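Local coordinates for putative Nudix hydrolase DR_0079 (Deinococcus radiodurans, PDB 2O5F), which hydrolyses nucleoside di- and triphosphates to monophosphates using magnesium, with a marked preference for CDP and CTP, at residues S74-Y78 and E79-R83; L29-E32 and R33-V36. All coordinates share one frame; numbering follows the deposited sequence.

Interaction 1: residues S74-Y78 and E79-R83; sequences SGETY and EEAFR
Thr77 and Glu80 meet at the first turn of helix 78-90, where the Glu80 carboxylate folds back onto the N-cap residue. Thr77 N donates to Glu80 OE1 over 3.1 Å with an N-H...O angle of 168°; the bond is straight, but the donor sits above the carboxylate plane. Glu80 OE1 also accepts from a water 2.7 Å away that donates to Gly75 O as well, so two donors grip this oxygen. The Glu80 chain crosses the Thr77 side chain at about a right angle, with Thr77 CG2 3.6 Å from Glu80 CB. Thr77 holds OG1 anti to its own nitrogen (chi1 -170°), which places CG2 against Glu80 and leaves OG1 to reach Glu79 N through a second water. This is the Glu80-to-Thr77 N half of a capping box; the reciprocal bond from the threonine side chain is not made.

Glu76 runs past Glu80 in the opposite direction, its CG 3.5 Å from Glu80 CB. Its extended chain lays the carboxylate over Ala81, with Glu76 OE1 3.2 Å from Ala81 CB; OE1 accepts from Gln73 N and OE2 pairs with Arg84. The Tyr78 ring packs on strands 35-42 and 115-122, and its OH is hydrogen-bonded to Asp16 of the turn between strands 8-12 and 18-23. One turn on, Arg83 NH2 forms a salt bridge with Glu79 OE2 at 3.1 Å, approaching the carboxylate on its anti side.

Backbone bonds from Ala81 N to Thr77 O and from Phe82 N to Tyr78 O start the helix proper. The acidic side chains gathered at this N terminus would probably be favoured by the helix dipole, while fixing Glu76 against Ala81 and Arg84 is consistent with the glutamate-arginine pair that braces the Nudix box.

Interaction 2: residues L29-E32 and R33-V36; sequences LRWE and RVRV
Trp31, which opens a short 3-10 turn, and Val34, just beyond it, cross obliquely, with Trp31 CE3 3.4 Å from Val34 CG2. The methyl meets the benzene half of the indole at a slant, and Val36 CG1 approaches the same part of the ring more distantly. Val34 has CG1 anti to its carbonyl carbon (chi1 -59°), which spreads the two methyls between different partners: CG2 goes to the tryptophan, and CG1 meets Leu29 CD1 at 3.7 Å, the leucine side chain crossing it at about a right angle. Leu29 also lays CD2 over one face of the Trp31 ring, offset toward the rim. Replacing Val34 with an alanine removes both methyls and is likely to leave Leu29 CD1 and the indole without their partner and open a gap between them.

Arg30 and Arg33 form a second, more solvent-exposed cluster, lying side by side and pointing the same way with guanidinium planes only 4° apart. The groups do not stack on each other; it is Arg30 CG that lies over one face of the Arg33 guanidinium, and Arg30 CB is 3.7 Å from Arg33 CD. Glu32 runs alongside Arg33 too, linked through a water that donates to Glu32 OE2 and is weakly bound by Arg33 NE.

Arg33 N bonds to Arg30 O at 3.0 Å and Val34 N to Trp31 O at 3.2 Å, the successive i to i+3 pattern of a 3-10 turn. Trp31 O is also bonded by Ser114 OG. The arrangement is a turn leading directly into strand 35-42, an inner strand of the mixed sheet of the Nudix fold.

In the fold
From the N terminus, the chain leaves strand 18-23 and reaches interaction 2, whose turn at residues 29-36 delivers it into strand 35-42. After strands 48-52 and 68-71, interaction 1 closes the loop at residues 74-83 and starts helix 78-90. The two contacts are local and follow in series, neither nested nor crossed, with centres about 15 Å apart. They nevertheless meet through Tyr78, whose ring packs beside Arg35 and Val36. With Ala81 and Phe82, Tyr78 sets helix 78-90 against strands 35-42 and 115-122. Interaction 1 lies within the Nudix box, close to Glu85, an inferred magnesium ligand, whereas interaction 2 leads into strand 35-42.

Interaction 1: residues S74-Y78 and E79-R83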
# COMPACT_ATOMS: atom_id res chain seq x y z
N SER A 74 4.99 -15.40 -1.38
CA SER A 74 5.54 -16.43 -0.51
C SER A 74 7.07 -16.43 -0.52
O SER A 74 7.69 -16.45 -1.57
CB SER A 74 5.04 -17.81 -0.94
OG SER A 74 5.63 -18.82 -0.14
N GLY A 75 7.65 -16.42 0.68
CA GLY A 75 9.10 -16.44 0.81
C GLY A 75 9.73 -15.06 0.74
O GLY A 75 10.93 -14.90 0.96
N GLU A 76 8.92 -14.06 0.43
CA GLU A 76 9.39 -12.70 0.30
C GLU A 76 9.25 -11.92 1.61
O GLU A 76 8.32 -12.15 2.38
CB GLU A 76 8.59 -12.03 -0.81
CG GLU A 76 9.05 -10.67 -1.26
CD GLU A 76 8.21 -10.18 -2.43
OE1 GLU A 76 6.97 -10.17 -2.31
OE2 GLU A 76 8.79 -9.80 -3.47
N THR A 77 10.19 -11.02 1.87
CA THR A 77 10.10 -10.22 3.08
C THR A 77 9.31 -8.96 2.72
O THR A 77 9.09 -8.68 1.54
CB THR A 77 11.48 -9.82 3.59
OG1 THR A 77 11.36 -9.24 4.89
CG2 THR A 77 12.10 -8.82 2.66
N TYR A 78 8.89 -8.19 3.72
CA TYR A 78 8.14 -6.97 3.49
C TYR A 78 8.91 -5.98 2.62
O TYR A 78 8.37 -5.42 1.67
CB TYR A 78 7.77 -6.31 4.82
CG TYR A 78 6.62 -6.97 5.57
CD1 TYR A 78 5.30 -6.76 5.18
CD2 TYR A 78 6.86 -7.80 6.67
CE1 TYR A 78 4.23 -7.34 5.88
CE2 TYR A 78 5.81 -8.39 7.37
CZ TYR A 78 4.50 -8.16 6.97
OH TYR A 78 3.47 -8.72 7.67
N GLU A 79 10.18 -5.77 2.94
CA GLU A 79 11.01 -4.83 2.18
C GLU A 79 11.15 -5.26 0.71
O GLU A 79 11.09 -4.42 -0.19
CB GLU A 79 12.41 -4.72 2.81
CG GLU A 79 13.27 -3.61 2.19
CD GLU A 79 14.68 -3.60 2.73
OE1 GLU A 79 14.88 -4.00 3.90
OE2 GLU A 79 15.60 -3.17 2.00
N GLU A 80 11.33 -6.55 0.48
CA GLU A 80 11.46 -7.05 -0.88
C GLU A 80 10.18 -6.83 -1.68
O GLU A 80 10.23 -6.48 -2.86
CB GLU A 80 11.84 -8.53 -0.87
CG GLU A 80 13.24 -8.79 -0.32
CD GLU A 80 13.52 -10.26 -0.07
OE1 GLU A 80 12.56 -11.06 -0.10
OE2 GLU A 80 14.70 -10.60 0.17
N ALA A 81 9.04 -7.02 -1.04
CA ALA A 81 7.77 -6.82 -1.73
C ALA A 81 7.61 -5.34 -2.07
O ALA A 81 7.12 -4.98 -3.14
CB ALA A 81 6.61 -7.29 -0.85
N PHE A 82 8.05 -4.50 -1.14
CA PHE A 82 7.98 -3.05 -1.31
C PHE A 82 8.82 -2.65 -2.52
O PHE A 82 8.34 -1.96 -3.42
CB PHE A 82 8.47 -2.37 -0.03
CG PHE A 82 8.56 -0.87 -0.11
CD1 PHE A 82 7.65 -0.13 -0.86
CD2 PHE A 82 9.56 -0.19 0.59
CE1 PHE A 82 7.73 1.26 -0.91
CE2 PHE A 82 9.64 1.20 0.55
CZ PHE A 82 8.73 1.93 -0.20
N ARG A 83 10.08 -3.10 -2.55
CA ARG A 83 10.96 -2.76 -3.66
C ARG A 83 10.36 -3.22 -4.99
O ARG A 83 10.44 -2.52 -5.99
CB ARG A 83 12.34 -3.39 -3.47
CG ARG A 83 13.30 -3.03 -4.59
CD ARG A 83 14.70 -3.57 -4.36
NE ARG A 83 15.36 -2.95 -3.22
CZ ARG A 83 15.41 -3.47 -2.00
NH1 ARG A 83 14.82 -4.63 -1.74
NH2 ARG A 83 16.05 -2.83 -1.03
O HOH W 1 13.26 -13.49 0.85
O HOH W 2 11.15 -6.41 5.61

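Interaction 2: residues L29-E32 and R33-V36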
# COMPACT_ATOMS: atom_id res chain seq x y z
N LEU A 29 -9.11 -18.15 0.16
CA LEU A 29 -8.28 -17.05 0.60
C LEU A 29 -9.00 -16.08 1.53
O LEU A 29 -10.15 -15.69 1.29
CB LEU A 29 -7.73 -16.27 -0.61
CG LEU A 29 -6.89 -15.03 -0.29
CD1 LEU A 29 -5.69 -15.40 0.57
CD2 LEU A 29 -6.42 -14.38 -1.59
N ARG A 30 -8.32 -15.72 2.61
CA ARG A 30 -8.82 -14.78 3.61
C ARG A 30 -7.72 -13.73 3.75
O ARG A 30 -6.59 -14.05 4.10
CB ARG A 30 -9.02 -15.50 4.95
CG ARG A 30 -10.19 -16.45 4.98
CD ARG A 30 -11.50 -15.70 4.87
NE ARG A 30 -12.65 -16.54 5.19
CZ ARG A 30 -13.07 -17.56 4.43
NH1 ARG A 30 -12.44 -17.85 3.30
NH2 ARG A 30 -14.11 -18.29 4.82
N TRP A 31 -8.04 -12.47 3.47
CA TRP A 31 -7.03 -11.42 3.53
C TRP A 31 -6.39 -11.20 4.90
O TRP A 31 -5.23 -10.77 4.98
CB TRP A 31 -7.59 -10.10 3.00
CG TRP A 31 -7.77 -10.13 1.50
CD1 TRP A 31 -8.96 -10.18 0.82
CD2 TRP A 31 -6.74 -10.20 0.51
NE1 TRP A 31 -8.72 -10.28 -0.53
CE2 TRP A 31 -7.37 -10.29 -0.75
CE3 TRP A 31 -5.33 -10.18 0.56
CZ2 TRP A 31 -6.65 -10.38 -1.95
CZ3 TRP A 31 -4.62 -10.27 -0.63
CH2 TRP A 31 -5.28 -10.36 -1.87
N GLU A 32 -7.13 -11.51 5.96
CA GLU A 32 -6.60 -11.34 7.31
C GLU A 32 -5.56 -12.41 7.64
O GLU A 32 -4.92 -12.38 8.70
CB GLU A 32 -7.74 -11.41 8.34
CG GLU A 32 -8.50 -12.73 8.33
CD GLU A 32 -9.76 -12.70 7.49
OE1 GLU A 32 -9.80 -11.98 6.46
OE2 GLU A 32 -10.72 -13.42 7.85
N ARG A 33 -5.39 -13.36 6.73
CA ARG A 33 -4.43 -14.45 6.92
C ARG A 33 -3.21 -14.31 6.02
O ARG A 33 -2.40 -15.23 5.92
CB ARG A 33 -5.12 -15.80 6.67
CG ARG A 33 -6.22 -16.09 7.67
CD ARG A 33 -6.94 -17.39 7.34
NE ARG A 33 -7.99 -17.67 8.31
CZ ARG A 33 -8.83 -18.70 8.23
NH1 ARG A 33 -8.73 -19.55 7.21
NH2 ARG A 33 -9.76 -18.87 9.15
N VAL A 34 -3.08 -13.16 5.36
CA VAL A 34 -1.93 -12.91 4.49
C VAL A 34 -1.31 -11.53 4.73
O VAL A 34 -1.87 -10.71 5.47
CB VAL A 34 -2.30 -13.03 2.99
CG1 VAL A 34 -2.83 -14.44 2.71
CG2 VAL A 34 -3.33 -11.98 2.60
N ARG A 35 -0.17 -11.29 4.10
CA ARG A 35 0.57 -10.04 4.26
C ARG A 35 0.61 -9.19 2.99
O ARG A 35 0.72 -9.70 1.87
CB ARG A 35 2.01 -10.35 4.71
CG ARG A 35 2.07 -11.38 5.84
CD ARG A 35 3.35 -11.37 6.67
NE ARG A 35 4.48 -12.03 6.04
CZ ARG A 35 5.49 -12.61 6.69
NH1 ARG A 35 5.54 -12.62 8.02
NH2 ARG A 35 6.46 -13.19 6.00
N VAL A 36 0.49 -7.88 3.17
CA VAL A 36 0.55 -6.93 2.06
C VAL A 36 1.47 -5.78 2.48
O VAL A 36 1.82 -5.65 3.65
CB VAL A 36 -0.84 -6.34 1.71
CG1 VAL A 36 -1.79 -7.46 1.29
CG2 VAL A 36 -1.41 -5.58 2.91
O HOH W 3 -10.13 -15.50 9.38